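Pyroglutatmate porin OpdO (PDB 3SZV) probably acts as a porin of the bacterial outer membrane, a beta-barrel channel from a family of carboxylate channels. Local coordinates at residues Phe299-Arg311 / Ala346-Leu358. Numbering follows the deposited sequence.
Sequences FIQIGDFGNVDER and ANDGKEWERNTDL
E353 rises from strand 346-361 and turns its carboxylate toward the loop backbone at I302 and G303, one oxygen for each amide. I302 N donates to E353 OE2 over 2.8 Å and G303 N to E353 OE1 over 2.8 Å, both on syn lone pairs. A fully extended chain, with CG trans to the backbone N (chi1 177°), gives glutamate the length for this. The anti lone pair of OE2 takes N355 ND2 in an almost straight bond (174°), and the same amide nitrogen reaches R354 O. N355 OD1, facing the other way, accepts Q301 N at 2.9 Å as well as R334 NE from the next strand; an amide suits this place because it donates and accepts at once. I300 CD1 lies 3.3 Å from E353 CD, while E353 CB sits at the edge of the F305 ring, so apolar groups flank the buried acid. Q301 OE1 meets D357 OD1 through a water that donates to both, and Q301 NE2 is held by E389. Further along, another water links F305 N to E351 OE2, which lies 2.4 Å from E310 OE2, so short that one acid probably holds a proton, though the distance is doubtful. E310 OE1 accepts both N307 N and N307 ND2. N347 ND2 donates to D309 OD2 (2.8 Å) on the anti side, somewhat out of the carboxylate plane, and to N340 O. The loop between strands 271-281 and 311-320 is tied to the barrel wall mainly by side-chain acceptors on the strand meeting loop amides, an arrangement that would probably stabilise E353 as a carboxylate.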
loop_
_atom_site.group_PDB
_atom_site.type_symbol
_atom_site.label_atom_id
_atom_site.label_comp_id
_atom_site.label_asym_id
_atom_site.label_seq_id
_atom_site.Cartn_x
_atom_site.Cartn_y
_atom_site.Cartn_z
ATOM N N PHE A 299 -4.528 -9.430 4.395
ATOM C CA PHE A 299 -4.023 -8.286 5.155
ATOM C C PHE A 299 -5.117 -7.227 5.191
ATOM O O PHE A 299 -5.558 -6.733 4.143
ATOM C CB PHE A 299 -2.745 -7.739 4.497
ATOM C CG PHE A 299 -2.374 -6.328 4.896
ATOM C CD1 PHE A 299 -2.084 -6.004 6.212
ATOM C CD2 PHE A 299 -2.250 -5.348 3.926
ATOM C CE1 PHE A 299 -1.714 -4.693 6.560
ATOM C CE2 PHE A 299 -1.876 -4.049 4.265
ATOM C CZ PHE A 299 -1.609 -3.728 5.580
ATOM N N ILE A 300 -5.558 -6.902 6.401
ATOM C CA ILE A 300 -6.697 -6.016 6.603
ATOM C C ILE A 300 -6.350 -4.880 7.576
ATOM O O ILE A 300 -5.202 -4.416 7.568
ATOM C CB ILE A 300 -7.962 -6.827 6.968
ATOM C CG1 ILE A 300 -7.753 -7.687 8.219
ATOM C CG2 ILE A 300 -8.368 -7.699 5.789
ATOM C CD1 ILE A 300 -9.070 -8.207 8.791
ATOM N N GLN A 301 -7.301 -4.398 8.379
ATOM C CA GLN A 301 -7.058 -3.147 9.098
ATOM C C GLN A 301 -5.907 -3.255 10.081
ATOM O O GLN A 301 -5.027 -2.387 10.127
ATOM C CB GLN A 301 -8.320 -2.655 9.812
ATOM C CG GLN A 301 -8.127 -1.337 10.548
ATOM C CD GLN A 301 -9.436 -0.757 11.066
ATOM O OE1 GLN A 301 -10.502 -0.957 10.477
ATOM N NE2 GLN A 301 -9.365 -0.033 12.178
ATOM N N ILE A 302 -5.910 -4.318 10.867
ATOM C CA ILE A 302 -4.868 -4.497 11.872
ATOM C C ILE A 302 -3.890 -5.598 11.469
ATOM O O ILE A 302 -2.685 -5.354 11.296
ATOM C CB ILE A 302 -5.467 -4.794 13.252
ATOM C CG1 ILE A 302 -6.360 -3.624 13.697
ATOM C CG2 ILE A 302 -4.359 -5.044 14.284
ATOM C CD1 ILE A 302 -7.072 -3.841 15.012
ATOM N N GLY A 303 -4.408 -6.801 11.280
ATOM C CA GLY A 303 -3.546 -7.951 11.073
ATOM C C GLY A 303 -3.235 -8.325 9.640
ATOM O O GLY A 303 -3.985 -7.998 8.704
ATOM N N ASP A 304 -2.112 -9.011 9.461
ATOM C CA ASP A 304 -1.714 -9.484 8.145
ATOM C C ASP A 304 -2.017 -10.966 7.914
ATOM O O ASP A 304 -1.936 -11.451 6.778
ATOM C CB ASP A 304 -0.236 -9.170 7.846
ATOM C CG ASP A 304 0.720 -9.827 8.810
ATOM O OD1 ASP A 304 0.306 -10.724 9.590
ATOM O OD2 ASP A 304 1.918 -9.456 8.771
ATOM N N PHE A 305 -2.383 -11.674 8.984
ATOM C CA PHE A 305 -2.626 -13.112 8.920
ATOM C C PHE A 305 -1.435 -13.833 8.296
ATOM O O PHE A 305 -1.563 -14.841 7.605
ATOM C CB PHE A 305 -3.987 -13.403 8.276
ATOM C CG PHE A 305 -5.127 -12.970 9.153
ATOM C CD1 PHE A 305 -5.735 -13.869 10.023
ATOM C CD2 PHE A 305 -5.524 -11.637 9.187
ATOM C CE1 PHE A 305 -6.747 -13.458 10.883
ATOM C CE2 PHE A 305 -6.532 -11.221 10.036
ATOM C CZ PHE A 305 -7.150 -12.134 10.885
ATOM N N GLY A 306 -0.256 -13.302 8.612
ATOM C CA GLY A 306 0.989 -13.791 8.050
ATOM C C GLY A 306 1.878 -14.483 9.063
ATOM O O GLY A 306 3.083 -14.631 8.845
ATOM N N ASN A 307 1.283 -14.901 10.178
ATOM C CA ASN A 307 2.024 -15.628 11.205
ATOM C C ASN A 307 2.491 -17.007 10.745
ATOM O O ASN A 307 1.959 -17.572 9.786
ATOM C CB ASN A 307 1.176 -15.746 12.477
ATOM C CG ASN A 307 0.917 -14.400 13.111
ATOM O OD1 ASN A 307 1.803 -13.836 13.763
ATOM N ND2 ASN A 307 -0.294 -13.878 12.933
ATOM N N VAL A 308 3.483 -17.543 11.438
ATOM C CA VAL A 308 3.997 -18.873 11.129
ATOM C C VAL A 308 2.871 -19.902 11.012
ATOM O O VAL A 308 2.055 -20.059 11.933
ATOM C CB VAL A 308 5.018 -19.333 12.203
ATOM C CG1 VAL A 308 5.467 -20.761 11.944
ATOM C CG2 VAL A 308 6.209 -18.377 12.231
ATOM N N ASP A 309 2.828 -20.589 9.867
ATOM C CA ASP A 309 1.877 -21.679 9.599
ATOM C C ASP A 309 0.404 -21.251 9.460
ATOM O O ASP A 309 -0.482 -22.099 9.329
ATOM C CB ASP A 309 2.014 -22.798 10.647
ATOM C CG ASP A 309 3.300 -23.577 10.498
ATOM O OD1 ASP A 309 3.842 -23.620 9.377
ATOM O OD2 ASP A 309 3.763 -24.172 11.496
ATOM N N GLU A 310 0.138 -19.948 9.460
ATOM C CA GLU A 310 -1.245 -19.488 9.537
ATOM C C GLU A 310 -2.083 -19.811 8.302
ATOM O O GLU A 310 -1.694 -19.490 7.173
ATOM C CB GLU A 310 -1.309 -17.989 9.823
ATOM C CG GLU A 310 -2.712 -17.538 10.196
ATOM C CD GLU A 310 -2.724 -16.238 10.966
ATOM O OE1 GLU A 310 -1.686 -15.538 10.965
ATOM O OE2 GLU A 310 -3.773 -15.944 11.597
ATOM N N ARG A 311 -3.244 -20.419 8.526
ATOM C CA ARG A 311 -4.242 -20.644 7.480
ATOM C C ARG A 311 -5.417 -19.745 7.793
ATOM O O ARG A 311 -5.863 -19.693 8.940
ATOM C CB ARG A 311 -4.680 -22.109 7.481
ATOM C CG ARG A 311 -5.888 -22.406 6.603
ATOM C CD ARG A 311 -6.284 -23.874 6.706
ATOM N NE ARG A 311 -6.565 -24.258 8.088
ATOM C CZ ARG A 311 -6.369 -25.476 8.578
ATOM N NH1 ARG A 311 -5.887 -26.438 7.800
ATOM N NH2 ARG A 311 -6.649 -25.737 9.848
ATOM N N ALA A 346 3.462 -26.413 19.063
ATOM C CA ALA A 346 2.075 -26.708 18.710
ATOM C C ALA A 346 1.608 -25.826 17.553
ATOM O O ALA A 346 2.282 -24.868 17.176
ATOM C CB ALA A 346 1.163 -26.507 19.905
ATOM N N ASN A 347 0.451 -26.156 16.992
ATOM C CA ASN A 347 -0.137 -25.344 15.926
ATOM C C ASN A 347 -1.598 -25.031 16.238
ATOM O O ASN A 347 -2.464 -25.104 15.364
ATOM C CB ASN A 347 0.001 -26.044 14.575
ATOM C CG ASN A 347 1.393 -25.901 13.985
ATOM O OD1 ASN A 347 2.280 -26.712 14.237
ATOM N ND2 ASN A 347 1.590 -24.847 13.194
ATOM N N ASP A 348 -1.857 -24.689 17.497
ATOM C CA ASP A 348 -3.217 -24.429 17.961
ATOM C C ASP A 348 -3.495 -22.947 18.148
ATOM O O ASP A 348 -4.441 -22.567 18.831
ATOM C CB ASP A 348 -3.518 -25.206 19.252
ATOM C CG ASP A 348 -2.602 -24.818 20.411
ATOM O OD1 ASP A 348 -1.584 -24.131 20.178
ATOM O OD2 ASP A 348 -2.894 -25.219 21.563
ATOM N N GLY A 349 -2.667 -22.110 17.531
ATOM C CA GLY A 349 -2.902 -20.676 17.530
ATOM C C GLY A 349 -4.055 -20.299 16.619
ATOM O O GLY A 349 -4.154 -20.790 15.493
ATOM N N LYS A 350 -4.936 -19.440 17.121
ATOM C CA LYS A 350 -6.098 -18.996 16.355
ATOM C C LYS A 350 -6.386 -17.535 16.632
ATOM O O LYS A 350 -6.156 -17.039 17.732
ATOM C CB LYS A 350 -7.327 -19.844 16.692
ATOM C CG LYS A 350 -7.813 -19.689 18.113
ATOM C CD LYS A 350 -8.958 -20.650 18.399
ATOM C CE LYS A 350 -9.462 -20.499 19.826
ATOM N NZ LYS A 350 -10.630 -21.388 20.083
ATOM N N GLU A 351 -6.901 -16.852 15.617
ATOM C CA GLU A 351 -7.261 -15.451 15.757
ATOM C C GLU A 351 -8.356 -15.113 14.770
ATOM O O GLU A 351 -8.497 -15.754 13.731
ATOM C CB GLU A 351 -6.048 -14.546 15.492
ATOM C CG GLU A 351 -5.419 -14.739 14.119
ATOM C CD GLU A 351 -4.429 -13.647 13.765
ATOM O OE1 GLU A 351 -4.428 -12.598 14.444
ATOM O OE2 GLU A 351 -3.662 -13.828 12.792
ATOM N N TRP A 352 -9.135 -14.093 15.093
ATOM C CA TRP A 352 -10.040 -13.551 14.091
ATOM C C TRP A 352 -10.067 -12.039 14.178
ATOM O O TRP A 352 -9.735 -11.455 15.220
ATOM C CB TRP A 352 -11.451 -14.149 14.209
ATOM C CG TRP A 352 -12.181 -13.890 15.499
ATOM C CD1 TRP A 352 -12.268 -14.739 16.572
ATOM C CD2 TRP A 352 -12.965 -12.737 15.845
ATOM N NE1 TRP A 352 -13.038 -14.182 17.560
ATOM C CE2 TRP A 352 -13.480 -12.955 17.140
ATOM C CE3 TRP A 352 -13.280 -11.542 15.187
ATOM C CZ2 TRP A 352 -14.289 -12.023 17.792
ATOM C CZ3 TRP A 352 -14.083 -10.618 15.839
ATOM C CH2 TRP A 352 -14.583 -10.866 17.126
ATOM N N GLU A 353 -10.438 -11.413 13.069
ATOM C CA GLU A 353 -10.545 -9.962 13.014
ATOM C C GLU A 353 -11.753 -9.571 12.179
ATOM O O GLU A 353 -11.979 -10.126 11.107
ATOM C CB GLU A 353 -9.268 -9.349 12.427
ATOM C CG GLU A 353 -9.348 -7.830 12.275
ATOM C CD GLU A 353 -8.051 -7.189 11.788
ATOM O OE1 GLU A 353 -6.973 -7.831 11.876
ATOM O OE2 GLU A 353 -8.112 -6.036 11.298
ATOM N N ARG A 354 -12.532 -8.634 12.701
ATOM C CA ARG A 354 -13.627 -8.044 11.953
ATOM C C ARG A 354 -13.323 -6.573 11.714
ATOM O O ARG A 354 -12.827 -5.889 12.602
ATOM C CB ARG A 354 -14.941 -8.164 12.729
ATOM C CG ARG A 354 -16.098 -7.527 11.994
ATOM C CD ARG A 354 -17.209 -7.052 12.925
ATOM N NE ARG A 354 -16.739 -6.319 14.105
ATOM C CZ ARG A 354 -16.192 -5.101 14.096
ATOM N NH1 ARG A 354 -15.993 -4.436 12.959
ATOM N NH2 ARG A 354 -15.825 -4.545 15.245
ATOM N N ASN A 355 -13.626 -6.085 10.513
ATOM C CA ASN A 355 -13.498 -4.663 10.199
ATOM C C ASN A 355 -14.800 -4.153 9.624
ATOM O O ASN A 355 -15.463 -4.865 8.868
ATOM C CB ASN A 355 -12.471 -4.398 9.092
ATOM C CG ASN A 355 -11.049 -4.816 9.429
ATOM O OD1 ASN A 355 -10.210 -4.845 8.527
ATOM N ND2 ASN A 355 -10.747 -5.115 10.696
ATOM N N THR A 356 -15.159 -2.917 9.952
ATOM C CA THR A 356 -16.296 -2.258 9.309
ATOM C C THR A 356 -15.913 -0.828 8.992
ATOM O O THR A 356 -15.434 -0.108 9.867
ATOM C CB THR A 356 -17.534 -2.250 10.215
ATOM O OG1 THR A 356 -17.891 -3.597 10.531
ATOM C CG2 THR A 356 -18.713 -1.552 9.511
ATOM N N ASP A 357 -16.112 -0.421 7.736
ATOM C CA ASP A 357 -15.822 0.941 7.302
ATOM C C ASP A 357 -17.114 1.603 6.855
ATOM O O ASP A 357 -17.834 1.057 6.025
ATOM C CB ASP A 357 -14.868 0.948 6.105
ATOM C CG ASP A 357 -13.430 0.623 6.476
ATOM O OD1 ASP A 357 -13.155 0.338 7.656
ATOM O OD2 ASP A 357 -12.580 0.645 5.558
ATOM N N LEU A 358 -17.395 2.789 7.389
ATOM C CA LEU A 358 -18.535 3.582 6.958
ATOM C C LEU A 358 -17.973 4.916 6.516
ATOM O O LEU A 358 -17.183 5.528 7.231
ATOM C CB LEU A 358 -19.493 3.814 8.125
ATOM C CG LEU A 358 -20.948 3.363 8.007
ATOM C CD1 LEU A 358 -21.740 3.907 9.184
ATOM C CD2 LEU A 358 -21.558 3.818 6.693
HETATM O O HOH W 1 -11.111 -1.544 7.828
HETATM O O HOH W 2 -3.049 -11.281 11.828
#